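PDB 3FJV: DUF3501 family protein from Burkholderia pseudomallei K96243, which is of unknown function, a DUF3501 family protein built on an antiparallel beta sheet and seen as an assembly of two copies. Local coordinates for residues 22-26 against 49-53; 31-35 against 184-189; 37-41 against 173-177; 125-131 against 145-150. One frame throughout, in Å; residues are numbered along the deposited sequence.

Interaction 1: residues 22-26 against 49-53; sequences EHARV and TTIRY
Y53 and V26 bury the most surface where helix 12-30 meets helix 48-62. Swung off its helix with CG anti to the backbone N (chi1 175°), the Y53 side chain spans the gap, and V26 lies against it with both methyls. CG1 of V26 sits over one face of the ring, displaced toward the rim, 4.1 Å from the ring centroid, a CH-pi contact; CG2 of V26 comes to 3.7 Å from CD1 of Y53. T49, one turn before Y53, adds its CG2 at 4.1 Å from V26 CG2. At the far end of the ring, Y53 OH and ND1 of H23 share a hydrogen bond in the imidazole plane, though its 2.5 Å is unusually short and doubtful as an exact length; the rings stand almost perpendicular, rim to rim. A water also joins Y53 OH to the H23 carbonyl. R25 holds E22 side-on through NE and NH2, and a water carries E22 OE2 across to NH1 of R52, whose NE binds the carbonyl of S8. The segments run nearly antiparallel, their axes 10.8 Å apart at 154°. Y15, further back on helix 12-30, touches both E22 and Y53, while H29 of that helix packs on T49.

Interaction 2: residues 31-35 against 184-189; sequences KRRAV and DVAASL
Helix 183-190, near the C-terminus, packs against the turn that leads from helix 12-30 into edge strand 34-37 of the antiparallel sheet, and R32 and R33 of this turn both reach the helix, R32 at D184 and R33 at S188 and L189. R32 takes D184 side-on: NE bonds OD2 at 2.8 Å as a salt bridge, approaching from above the carboxylate plane, while NH2 reaches the backbone O of D184 at 3.1 Å. That carbonyl also receives the helical N-H of S188, so two donors share it. A bend at chi3 (62°) folds the R32 guanidinium back over the helix, with S188 CB centred over one of its faces. The R32 carbonyl O meets CA of V185 in a CA-H...O contact. A water links the K31 carbonyl to D184 OD2. R33 is the more buried arginine; its NH2 forms a salt bridge with D192 and its NE bonds the carbonyl of F45, which fixes the guanidinium plane. In that plane, NH1 of R33 donates to S188 OG at 3.0 Å (164° at the hydrogen), and CD1 of L189 lies over the guanidinium centre, 3.9 Å from CZ.

Interaction 3: residues 37-41 against 173-177; sequences IGNHL and HYPIQ
Y174 OH is gripped by the turn at residues 37-41 in two ways at once. It donates to the carbonyl O of I37 at 2.7 Å, in the carbonyl plane and on a lone pair, and accepts the backbone N-H of H40 at 2.9 Å in a nearly straight bond (163°). One hydroxyl thus bridges I37 at the start of the turn and H40 further along it. The chi1 of -154° carries the ring away from the Y174 backbone N and into the turn, its edge meeting the I37 carbonyl. The turn is the beta-hairpin connection between strands 34-37 and 41-45, closed by the bond from I37 N to the O of L41; Y174 comes from just before strand 176-180. Strands 34-37 and 176-180 are the outermost of the sheet. G38, with its positive phi, brings its C near Y174 OH. L41 lays CD1 over one ring face of Y174, 4.2 Å from the centroid, with CD2 at 4.0 Å from CE2 of Y174. Beyond the ring, I37 CG2 meets CG1 and CG2 of I176, each at 3.7 Å, and I176 CD1 reaches the CA of G38. L108 and I111 also pack on Y174, and H40 stacks on Y95.

Interaction 4: residues 125-131 against 145-150; sequences VYAIADE and HFLRFE
A chi1 of -53° puts D130 CG anti to its own carbonyl carbon and turns the carboxylate back onto the start of strand 144-150. There OD2 takes ND1 of H145 at 2.6 Å, through its syn lone pair and in the imidazole plane, while OD1 accepts the backbone N-H of F146 at 2.9 Å. R148, with CG anti to the backbone N and a bend at chi3 (79°), swings its guanidinium alongside I128 to E131. The grip is side-on and nearly coplanar: NE to E131 OE1 at 2.8 Å, NH2 to E131 OE2 at 2.9 Å. The remaining nitrogen, NH1, bonds E150 OE1 in one of the two modelled conformers of E150. The backbones form an antiparallel pair of neighbouring strands: I128 and R148 are a hydrogen-bonded pair, A129 and L147 a non-hydrogen-bonded one, and D130 N continues the ladder to the O of F146. A129 CB and L147 CD2 meet at 3.5 Å on one face of the sheet. A127 CB touches L147 CD1 at 3.7 Å and lies over the F149 ring, 3.9 Å from its centroid. R102 of the second subunit forms a salt bridge with D130 OD1 and a cation-pi contact with F146.

How the interactions relate
Three of the contacts reach one antiparallel sheet, while interaction 1 joins two helices at the surface. Interaction 1 is linked to interaction 2 through helix 12-30, which runs into strand 34-37; their centres lie 15 Å apart. Strand 34-37 then continues into the hairpin turn of interaction 3, and strand 176-180 of interaction 3 leads into helix 183-190 of interaction 2, with 19 Å between the two centres. Interaction 4, nearest the centre of the chain, is nested in sequence within the loops closed by both, its centre 18 Å from that of interaction 2 and 17 Å from that of interaction 3. It is also the contact that meets the second subunit.

Interaction 1: residues 22-26 against 49-53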
loop_
_atom_site.group_PDB
_atom_site.type_symbol
_atom_site.label_atom_id
_atom_site.label_comp_id
_atom_site.label_asym_id
_atom_site.label_seq_id
_atom_site.Cartn_x
_atom_site.Cartn_y
_atom_site.Cartn_z
ATOM N N GLU A 22 23.610 1.813 12.256
ATOM C CA GLU A 22 22.385 2.578 12.324
ATOM C C GLU A 22 21.137 1.702 12.464
ATOM O O GLU A 22 20.225 2.083 13.233
ATOM C CB GLU A 22 22.249 3.485 11.100
ATOM C CG GLU A 22 23.270 4.629 11.061
ATOM C CD GLU A 22 23.068 5.608 12.202
ATOM O OE1 GLU A 22 23.674 5.395 13.282
ATOM O OE2 GLU A 22 22.337 6.592 12.008
ATOM N N HIS A 23 21.061 0.584 11.733
ATOM C CA HIS A 23 19.892 -0.331 11.870
ATOM C C HIS A 23 19.752 -0.666 13.365
ATOM O O HIS A 23 18.670 -0.562 13.913
ATOM C CB HIS A 23 20.005 -1.712 11.115
ATOM C CG HIS A 23 20.065 -1.667 9.596
ATOM N ND1 HIS A 23 19.188 -0.956 8.806
ATOM C CD2 HIS A 23 20.845 -2.374 8.729
ATOM C CE1 HIS A 23 19.456 -1.170 7.524
ATOM N NE2 HIS A 23 20.445 -2.052 7.447
ATOM N N ALA A 24 20.845 -1.092 14.014
ATOM C CA ALA A 24 20.849 -1.427 15.464
ATOM C C ALA A 24 20.528 -0.218 16.388
ATOM O O ALA A 24 19.723 -0.333 17.327
ATOM C CB ALA A 24 22.162 -2.130 15.905
ATOM N N ARG A 25 21.121 0.923 16.116
ATOM C CA ARG A 25 20.876 2.117 16.926
ATOM C C ARG A 25 19.402 2.495 16.882
ATOM O O ARG A 25 18.780 2.843 17.904
ATOM C CB ARG A 25 21.717 3.291 16.441
ATOM C CG ARG A 25 21.705 4.463 17.384
ATOM C CD ARG A 25 22.641 5.547 16.943
ATOM N NE ARG A 25 22.249 6.167 15.679
ATOM C CZ ARG A 25 21.393 7.188 15.575
ATOM N NH1 ARG A 25 20.811 7.693 16.650
ATOM N NH2 ARG A 25 21.120 7.693 14.379
ATOM N N VAL A 26 18.814 2.427 15.709
ATOM C CA VAL A 26 17.446 2.878 15.527
ATOM C C VAL A 26 16.450 1.853 16.095
ATOM O O VAL A 26 15.464 2.219 16.715
ATOM C CB VAL A 26 17.187 3.205 14.017
ATOM C CG1 VAL A 26 15.705 3.389 13.699
ATOM C CG2 VAL A 26 18.046 4.413 13.583
ATOM N N THR A 49 15.227 10.845 14.955
ATOM C CA THR A 49 15.944 9.597 14.762
ATOM C C THR A 49 15.230 8.654 13.766
ATOM O O THR A 49 15.857 8.135 12.863
ATOM C CB THR A 49 16.173 8.922 16.093
ATOM O OG1 THR A 49 16.984 9.766 16.941
ATOM C CG2 THR A 49 16.859 7.584 15.905
ATOM N N THR A 50 13.948 8.430 13.977
ATOM C CA THR A 50 13.189 7.518 13.152
ATOM C C THR A 50 13.042 8.053 11.732
ATOM O O THR A 50 13.096 7.263 10.779
ATOM C CB THR A 50 11.788 7.159 13.713
ATOM O OG1 THR A 50 10.941 8.317 13.754
ATOM C CG2 THR A 50 11.881 6.546 15.136
ATOM N N ILE A 51 12.887 9.367 11.593
ATOM C CA ILE A 51 12.646 9.982 10.272
ATOM C C ILE A 51 13.954 10.039 9.448
ATOM O O ILE A 51 13.979 9.614 8.305
ATOM C CB ILE A 51 11.948 11.382 10.387
ATOM C CG1 ILE A 51 10.570 11.230 11.062
ATOM C CG2 ILE A 51 11.739 11.970 8.936
ATOM C CD1 ILE A 51 9.916 12.553 11.529
ATOM N N ARG A 52 15.038 10.526 10.052
ATOM C CA ARG A 52 16.364 10.574 9.423
ATOM C C ARG A 52 16.806 9.206 8.891
ATOM O O ARG A 52 17.297 9.105 7.752
ATOM C CB ARG A 52 17.365 11.155 10.414
ATOM C CG ARG A 52 18.707 11.517 9.913
ATOM C CD ARG A 52 19.366 12.554 10.823
ATOM N NE ARG A 52 20.722 12.811 10.373
ATOM C CZ ARG A 52 21.789 12.089 10.694
ATOM N NH1 ARG A 52 21.698 11.093 11.573
ATOM N NH2 ARG A 52 22.965 12.360 10.153
ATOM N N TYR A 53 16.577 8.173 9.676
ATOM C CA TYR A 53 16.839 6.805 9.273
ATOM C C TYR A 53 16.014 6.395 8.051
ATOM O O TYR A 53 16.546 5.848 7.091
ATOM C CB TYR A 53 16.519 5.860 10.418
ATOM C CG TYR A 53 16.637 4.396 10.085
ATOM C CD1 TYR A 53 17.884 3.817 9.909
ATOM C CD2 TYR A 53 15.527 3.587 9.957
ATOM C CE1 TYR A 53 18.036 2.476 9.587
ATOM C CE2 TYR A 53 15.664 2.198 9.687
ATOM C CZ TYR A 53 16.917 1.662 9.500
ATOM O OH TYR A 53 17.107 0.324 9.245
HETATM O O HOH W 1 23.779 8.989 11.413
HETATM O O HOH W 2 16.441 -0.757 12.049
#

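Interaction 2: residues 31-35 against 184-189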
loop_
_atom_site.group_PDB
_atom_site.type_symbol
_atom_site.label_atom_id
_atom_site.label_comp_id
_atom_site.label_asym_id
_atom_site.label_seq_id
_atom_site.Cartn_x
_atom_site.Cartn_y
_atom_site.Cartn_z
ATOM N N LYS A 31 12.331 1.233 20.725
ATOM C CA LYS A 31 11.740 0.701 21.945
ATOM C C LYS A 31 11.078 1.757 22.775
ATOM O O LYS A 31 10.176 1.446 23.563
ATOM C CB LYS A 31 12.806 -0.092 22.791
ATOM C CG LYS A 31 13.183 -1.351 22.034
ATOM C CD LYS A 31 14.294 -2.171 22.668
ATOM C CE LYS A 31 14.692 -3.314 21.727
ATOM N NZ LYS A 31 15.972 -4.035 22.107
ATOM N N ARG A 32 11.489 3.026 22.632
ATOM C CA ARG A 32 10.789 4.110 23.331
ATOM C C ARG A 32 9.677 4.782 22.537
ATOM O O ARG A 32 9.116 5.779 22.990
ATOM C CB ARG A 32 11.820 5.186 23.689
ATOM C CG ARG A 32 12.964 4.588 24.522
ATOM C CD ARG A 32 13.662 5.635 25.389
ATOM N NE ARG A 32 12.751 6.236 26.360
ATOM C CZ ARG A 32 12.826 7.496 26.786
ATOM N NH1 ARG A 32 13.781 8.332 26.324
ATOM N NH2 ARG A 32 11.950 7.926 27.672
ATOM N N ARG A 33 9.439 4.301 21.328
ATOM C CA ARG A 33 8.530 4.998 20.374
ATOM C C ARG A 33 7.381 4.119 19.871
ATOM O O ARG A 33 6.418 4.624 19.286
ATOM C CB ARG A 33 9.363 5.480 19.177
ATOM C CG ARG A 33 10.554 6.372 19.490
ATOM C CD ARG A 33 10.181 7.636 20.208
ATOM N NE ARG A 33 9.282 8.470 19.389
ATOM C CZ ARG A 33 8.954 9.727 19.654
ATOM N NH1 ARG A 33 9.317 10.303 20.792
ATOM N NH2 ARG A 33 8.192 10.390 18.788
ATOM N N ALA A 34 7.462 2.799 20.056
ATOM C CA ALA A 34 6.491 1.912 19.428
ATOM C C ALA A 34 5.409 1.451 20.394
ATOM O O ALA A 34 5.713 1.183 21.544
ATOM C CB ALA A 34 7.179 0.714 18.840
ATOM N N VAL A 35 4.160 1.397 19.914
ATOM C CA VAL A 35 3.015 0.848 20.659
ATOM C C VAL A 35 2.214 -0.120 19.763
ATOM O O VAL A 35 2.030 0.144 18.585
ATOM C CB VAL A 35 2.046 1.951 21.122
ATOM C CG1 VAL A 35 1.056 1.369 22.122
ATOM C CG2 VAL A 35 2.801 3.190 21.714
ATOM N N ASP A 184 7.638 4.823 29.967
ATOM C CA ASP A 184 8.843 5.190 29.271
ATOM C C ASP A 184 8.540 5.677 27.839
ATOM O O ASP A 184 9.183 6.614 27.368
ATOM C CB ASP A 184 9.840 4.037 29.248
ATOM C CG ASP A 184 11.163 4.451 28.661
ATOM O OD1 ASP A 184 11.972 5.156 29.332
ATOM O OD2 ASP A 184 11.396 4.072 27.506
ATOM N N VAL A 185 7.554 5.072 27.161
ATOM C CA VAL A 185 7.160 5.555 25.841
ATOM C C VAL A 185 6.443 6.898 25.957
ATOM O O VAL A 185 6.768 7.844 25.233
ATOM C CB VAL A 185 6.278 4.529 25.068
ATOM C CG1 VAL A 185 5.677 5.167 23.753
ATOM C CG2 VAL A 185 7.033 3.158 24.827
ATOM N N ALA A 186 5.485 7.023 26.870
ATOM C CA ALA A 186 4.831 8.332 27.054
ATOM C C ALA A 186 5.832 9.461 27.408
ATOM O O ALA A 186 5.673 10.588 26.985
ATOM C CB ALA A 186 3.677 8.245 28.142
ATOM N N ALA A 187 6.873 9.143 28.162
ATOM C CA ALA A 187 7.916 10.138 28.521
ATOM C C ALA A 187 8.680 10.610 27.268
ATOM O O ALA A 187 8.905 11.796 27.094
ATOM C CB ALA A 187 8.890 9.592 29.598
ATOM N N SER A 188 8.982 9.693 26.367
ATOM C CA SER A 188 9.632 10.038 25.132
ATOM C C SER A 188 8.748 10.943 24.254
ATOM O O SER A 188 9.221 11.953 23.697
ATOM C CB SER A 188 10.003 8.762 24.387
ATOM O OG SER A 188 10.608 9.060 23.152
ATOM N N LEU A 189 7.460 10.623 24.210
ATOM C CA LEU A 189 6.504 11.391 23.421
ATOM C C LEU A 189 6.355 12.829 23.970
ATOM O O LEU A 189 6.224 13.814 23.202
ATOM C CB LEU A 189 5.143 10.660 23.336
ATOM C CG LEU A 189 4.769 9.601 22.266
ATOM C CD1 LEU A 189 5.921 8.671 21.896
ATOM C CD2 LEU A 189 3.500 8.760 22.670
HETATM O O HOH W 3 10.417 1.909 26.354
#

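Interaction 3: residues 37-41 against 173-177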
loop_
_atom_site.group_PDB
_atom_site.type_symbol
_atom_site.label_atom_id
_atom_site.label_comp_id
_atom_site.label_asym_id
_atom_site.label_seq_id
_atom_site.Cartn_x
_atom_site.Cartn_y
_atom_site.Cartn_z
ATOM N N ILE A 37 -1.554 -2.018 19.151
ATOM C CA ILE A 37 -2.958 -1.803 19.486
ATOM C C ILE A 37 -3.658 -3.090 19.025
ATOM O O ILE A 37 -3.894 -3.306 17.829
ATOM C CB ILE A 37 -3.599 -0.581 18.778
ATOM C CG1 ILE A 37 -2.848 0.727 19.063
ATOM C CG2 ILE A 37 -5.033 -0.394 19.265
ATOM C CD1 ILE A 37 -3.467 1.958 18.201
ATOM N N GLY A 38 -3.939 -3.958 19.979
ATOM C CA GLY A 38 -4.425 -5.306 19.668
ATOM C C GLY A 38 -3.340 -6.097 18.985
ATOM O O GLY A 38 -2.163 -5.774 19.150
ATOM N N ASN A 39 -3.741 -7.122 18.224
ATOM C CA ASN A 39 -2.809 -8.053 17.551
ATOM C C ASN A 39 -2.390 -7.683 16.135
ATOM O O ASN A 39 -1.414 -8.255 15.608
ATOM C CB ASN A 39 -3.401 -9.486 17.525
ATOM C CG ASN A 39 -3.436 -10.127 18.896
ATOM O OD1 ASN A 39 -2.602 -9.848 19.739
ATOM N ND2 ASN A 39 -4.398 -11.000 19.118
ATOM N N HIS A 40 -3.092 -6.740 15.498
ATOM C CA HIS A 40 -2.837 -6.451 14.090
ATOM C C HIS A 40 -2.502 -4.988 13.740
ATOM O O HIS A 40 -2.191 -4.714 12.574
ATOM C CB HIS A 40 -4.038 -6.889 13.275
ATOM C CG HIS A 40 -4.372 -8.329 13.463
ATOM N ND1 HIS A 40 -3.716 -9.333 12.787
ATOM C CD2 HIS A 40 -5.236 -8.936 14.306
ATOM C CE1 HIS A 40 -4.177 -10.502 13.196
ATOM N NE2 HIS A 40 -5.111 -10.286 14.104
ATOM N N LEU A 41 -2.567 -4.075 14.713
ATOM C CA LEU A 41 -2.177 -2.673 14.512
ATOM C C LEU A 41 -0.906 -2.331 15.295
ATOM O O LEU A 41 -0.788 -2.643 16.498
ATOM C CB LEU A 41 -3.269 -1.707 14.942
ATOM C CG LEU A 41 -4.201 -1.273 13.795
ATOM C CD1 LEU A 41 -4.771 -2.480 13.087
ATOM C CD2 LEU A 41 -5.295 -0.417 14.402
ATOM N N HIS A 173 -15.189 -2.910 13.592
ATOM C CA HIS A 173 -14.490 -4.206 13.400
ATOM C C HIS A 173 -13.120 -4.318 14.082
ATOM O O HIS A 173 -12.422 -5.292 13.849
ATOM C CB HIS A 173 -14.367 -4.542 11.912
ATOM C CG HIS A 173 -15.696 -4.689 11.246
ATOM N ND1 HIS A 173 -16.438 -5.849 11.330
ATOM C CD2 HIS A 173 -16.457 -3.803 10.561
ATOM C CE1 HIS A 173 -17.583 -5.684 10.691
ATOM N NE2 HIS A 173 -17.625 -4.453 10.220
ATOM N N TYR A 174 -12.748 -3.335 14.905
ATOM C CA TYR A 174 -11.493 -3.397 15.674
ATOM C C TYR A 174 -11.596 -2.605 16.978
ATOM O O TYR A 174 -10.824 -1.666 17.230
ATOM C CB TYR A 174 -10.306 -2.924 14.813
ATOM C CG TYR A 174 -8.977 -3.509 15.232
ATOM C CD1 TYR A 174 -8.550 -4.730 14.746
ATOM C CD2 TYR A 174 -8.115 -2.815 16.103
ATOM C CE1 TYR A 174 -7.315 -5.291 15.157
ATOM C CE2 TYR A 174 -6.887 -3.373 16.510
ATOM C CZ TYR A 174 -6.487 -4.584 16.011
ATOM O OH TYR A 174 -5.273 -5.111 16.386
ATOM N N PRO A 175 -12.553 -2.990 17.828
ATOM C CA PRO A 175 -12.754 -2.321 19.119
ATOM C C PRO A 175 -11.616 -2.603 20.117
ATOM O O PRO A 175 -11.392 -3.756 20.468
ATOM C CB PRO A 175 -14.051 -2.950 19.633
ATOM C CG PRO A 175 -14.134 -4.271 18.970
ATOM C CD PRO A 175 -13.543 -4.055 17.607
ATOM N N ILE A 176 -10.876 -1.567 20.515
ATOM C CA ILE A 176 -9.808 -1.712 21.509
ATOM C C ILE A 176 -10.083 -0.700 22.611
ATOM O O ILE A 176 -10.036 0.515 22.391
ATOM C CB ILE A 176 -8.385 -1.481 20.904
ATOM C CG1 ILE A 176 -8.108 -2.403 19.713
ATOM C CG2 ILE A 176 -7.279 -1.615 21.984
ATOM C CD1 ILE A 176 -8.191 -3.888 20.013
ATOM N N GLN A 177 -10.365 -1.206 23.812
ATOM C CA GLN A 177 -10.533 -0.356 24.958
ATOM C C GLN A 177 -9.255 0.405 25.228
ATOM O O GLN A 177 -8.178 -0.180 25.203
ATOM C CB GLN A 177 -10.838 -1.203 26.204
ATOM C CG GLN A 177 -12.242 -1.722 26.319
ATOM C CD GLN A 177 -12.999 -0.991 27.397
ATOM O OE1 GLN A 177 -12.591 -0.983 28.573
ATOM N NE2 GLN A 177 -14.100 -0.354 27.008
#

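Interaction 4: residues 125-131 against 145-150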
loop_
_atom_site.group_PDB
_atom_site.type_symbol
_atom_site.label_atom_id
_atom_site.label_comp_id
_atom_site.label_asym_id
_atom_site.label_seq_id
_atom_site.Cartn_x
_atom_site.Cartn_y
_atom_site.Cartn_z
ATOM N N VAL A 125 -8.284 12.365 21.933
ATOM C CA VAL A 125 -7.825 12.964 20.673
ATOM C C VAL A 125 -7.726 11.904 19.558
ATOM O O VAL A 125 -6.918 10.986 19.596
ATOM C CB VAL A 125 -6.479 13.723 20.832
ATOM C CG1 VAL A 125 -5.861 14.106 19.397
ATOM C CG2 VAL A 125 -6.682 14.950 21.724
ATOM N N TYR A 126 -8.559 12.068 18.539
ATOM C CA TYR A 126 -8.555 11.174 17.354
ATOM C C TYR A 126 -7.478 11.598 16.366
ATOM O O TYR A 126 -7.227 12.782 16.175
ATOM C CB TYR A 126 -9.927 11.091 16.691
ATOM C CG TYR A 126 -10.895 10.253 17.494
ATOM C CD1 TYR A 126 -11.404 10.714 18.706
ATOM C CD2 TYR A 126 -11.233 8.956 17.085
ATOM C CE1 TYR A 126 -12.248 9.902 19.494
ATOM C CE2 TYR A 126 -12.095 8.155 17.828
ATOM C CZ TYR A 126 -12.581 8.623 19.050
ATOM O OH TYR A 126 -13.415 7.840 19.807
ATOM N N ALA A 127 -6.804 10.603 15.777
ATOM C CA ALA A 127 -5.814 10.837 14.757
ATOM C C ALA A 127 -6.461 11.480 13.550
ATOM O O ALA A 127 -7.599 11.177 13.210
ATOM C CB ALA A 127 -5.129 9.515 14.340
ATOM N N ILE A 128 -5.746 12.417 12.956
ATOM C CA ILE A 128 -6.080 12.941 11.628
ATOM C C ILE A 128 -5.099 12.273 10.693
ATOM O O ILE A 128 -3.878 12.450 10.855
ATOM C CB ILE A 128 -5.927 14.481 11.533
ATOM C CG1 ILE A 128 -6.784 15.177 12.594
ATOM C CG2 ILE A 128 -6.322 14.966 10.136
ATOM C CD1 ILE A 128 -8.257 14.865 12.467
ATOM N N ALA A 129 -5.620 11.490 9.745
ATOM C CA ALA A 129 -4.805 10.616 8.890
ATOM C C ALA A 129 -4.584 11.103 7.472
ATOM O O ALA A 129 -5.492 11.665 6.852
ATOM C CB ALA A 129 -5.447 9.215 8.840
ATOM N N ASP A 130 -3.379 10.883 6.967
ATOM C CA ASP A 130 -3.104 10.889 5.514
ATOM C C ASP A 130 -3.419 12.224 4.839
ATOM O O ASP A 130 -3.844 12.266 3.678
ATOM C CB ASP A 130 -3.850 9.706 4.815
ATOM C CG ASP A 130 -3.563 8.352 5.472
ATOM O OD1 ASP A 130 -2.372 8.098 5.838
ATOM O OD2 ASP A 130 -4.533 7.558 5.608
ATOM N N GLU A 131 -3.110 13.326 5.528
ATOM C CA GLU A 131 -3.401 14.652 4.981
ATOM C C GLU A 131 -2.507 14.968 3.776
ATOM O O GLU A 131 -2.808 15.828 2.980
ATOM C CB GLU A 131 -3.205 15.703 6.045
ATOM C CG GLU A 131 -4.315 15.698 7.081
ATOM C CD GLU A 131 -3.955 16.542 8.269
ATOM O OE1 GLU A 131 -3.008 16.145 9.025
ATOM O OE2 GLU A 131 -4.610 17.613 8.420
ATOM N N HIS A 145 -0.499 4.060 7.199
ATOM C CA HIS A 145 -1.105 5.390 7.263
ATOM C C HIS A 145 -0.213 6.316 8.082
ATOM O O HIS A 145 0.523 5.860 8.945
ATOM C CB HIS A 145 -2.467 5.277 7.937
ATOM C CG HIS A 145 -3.448 4.465 7.154
ATOM N ND1 HIS A 145 -4.271 5.023 6.196
ATOM C CD2 HIS A 145 -3.743 3.137 7.182
ATOM C CE1 HIS A 145 -5.020 4.069 5.657
ATOM N NE2 HIS A 145 -4.737 2.921 6.255
ATOM N N PHE A 146 -0.243 7.601 7.765
ATOM C CA PHE A 146 0.495 8.627 8.513
ATOM C C PHE A 146 -0.512 9.383 9.371
ATOM O O PHE A 146 -1.500 9.944 8.846
ATOM C CB PHE A 146 1.183 9.563 7.522
ATOM C CG PHE A 146 2.360 8.957 6.768
ATOM C CD1 PHE A 146 2.925 7.728 7.103
ATOM C CD2 PHE A 146 2.959 9.694 5.722
ATOM C CE1 PHE A 146 4.008 7.213 6.415
ATOM C CE2 PHE A 146 4.049 9.172 5.024
ATOM C CZ PHE A 146 4.575 7.907 5.399
ATOM N N LEU A 147 -0.346 9.332 10.693
ATOM C CA LEU A 147 -1.303 9.945 11.596
ATOM C C LEU A 147 -0.716 11.192 12.315
ATOM O O LEU A 147 0.514 11.258 12.609
ATOM C CB LEU A 147 -1.768 8.936 12.639
ATOM C CG LEU A 147 -2.284 7.569 12.203
ATOM C CD1 LEU A 147 -2.769 6.754 13.451
ATOM C CD2 LEU A 147 -3.313 7.651 11.136
ATOM N N ARG A 148 -1.605 12.137 12.643
ATOM C CA ARG A 148 -1.269 13.326 13.415
ATOM C C ARG A 148 -2.238 13.388 14.610
ATOM O O ARG A 148 -3.421 13.275 14.427
ATOM C CB ARG A 148 -1.460 14.565 12.527
ATOM C CG ARG A 148 -1.474 15.907 13.202
ATOM C CD ARG A 148 -1.359 17.056 12.187
ATOM N NE ARG A 148 -2.587 17.411 11.466
ATOM C CZ ARG A 148 -3.544 18.203 11.950
ATOM N NH1 ARG A 148 -3.459 18.674 13.196
ATOM N NH2 ARG A 148 -4.623 18.476 11.212
ATOM N N PHE A 149 -1.728 13.567 15.823
ATOM C CA PHE A 149 -2.576 13.749 16.993
ATOM C C PHE A 149 -2.301 15.152 17.542
ATOM O O PHE A 149 -1.194 15.419 18.000
ATOM C CB PHE A 149 -2.195 12.722 18.068
ATOM C CG PHE A 149 -2.486 11.290 17.699
ATOM C CD1 PHE A 149 -3.734 10.719 17.952
ATOM C CD2 PHE A 149 -1.462 10.468 17.195
ATOM C CE1 PHE A 149 -3.976 9.389 17.625
ATOM C CE2 PHE A 149 -1.698 9.150 16.912
ATOM C CZ PHE A 149 -2.964 8.612 17.120
ATOM N N GLU A 150 -3.303 16.032 17.561
ATOM C CA GLU A 150 -3.078 17.403 17.978
ATOM C C GLU A 150 -3.451 17.561 19.468
ATOM O O GLU A 150 -4.541 17.178 19.905
ATOM C CB GLU A 150 -3.827 18.379 17.057
ATOM C CG GLU A 150 -3.183 19.779 16.968
ATOM C CD GLU A 150 -1.914 19.846 16.130
ATOM O OE1 GLU A 150 -1.727 19.048 15.172
ATOM O OE2 GLU A 150 -1.082 20.730 16.431
HETATM O O HOH W 4 -5.597 15.095 16.126
#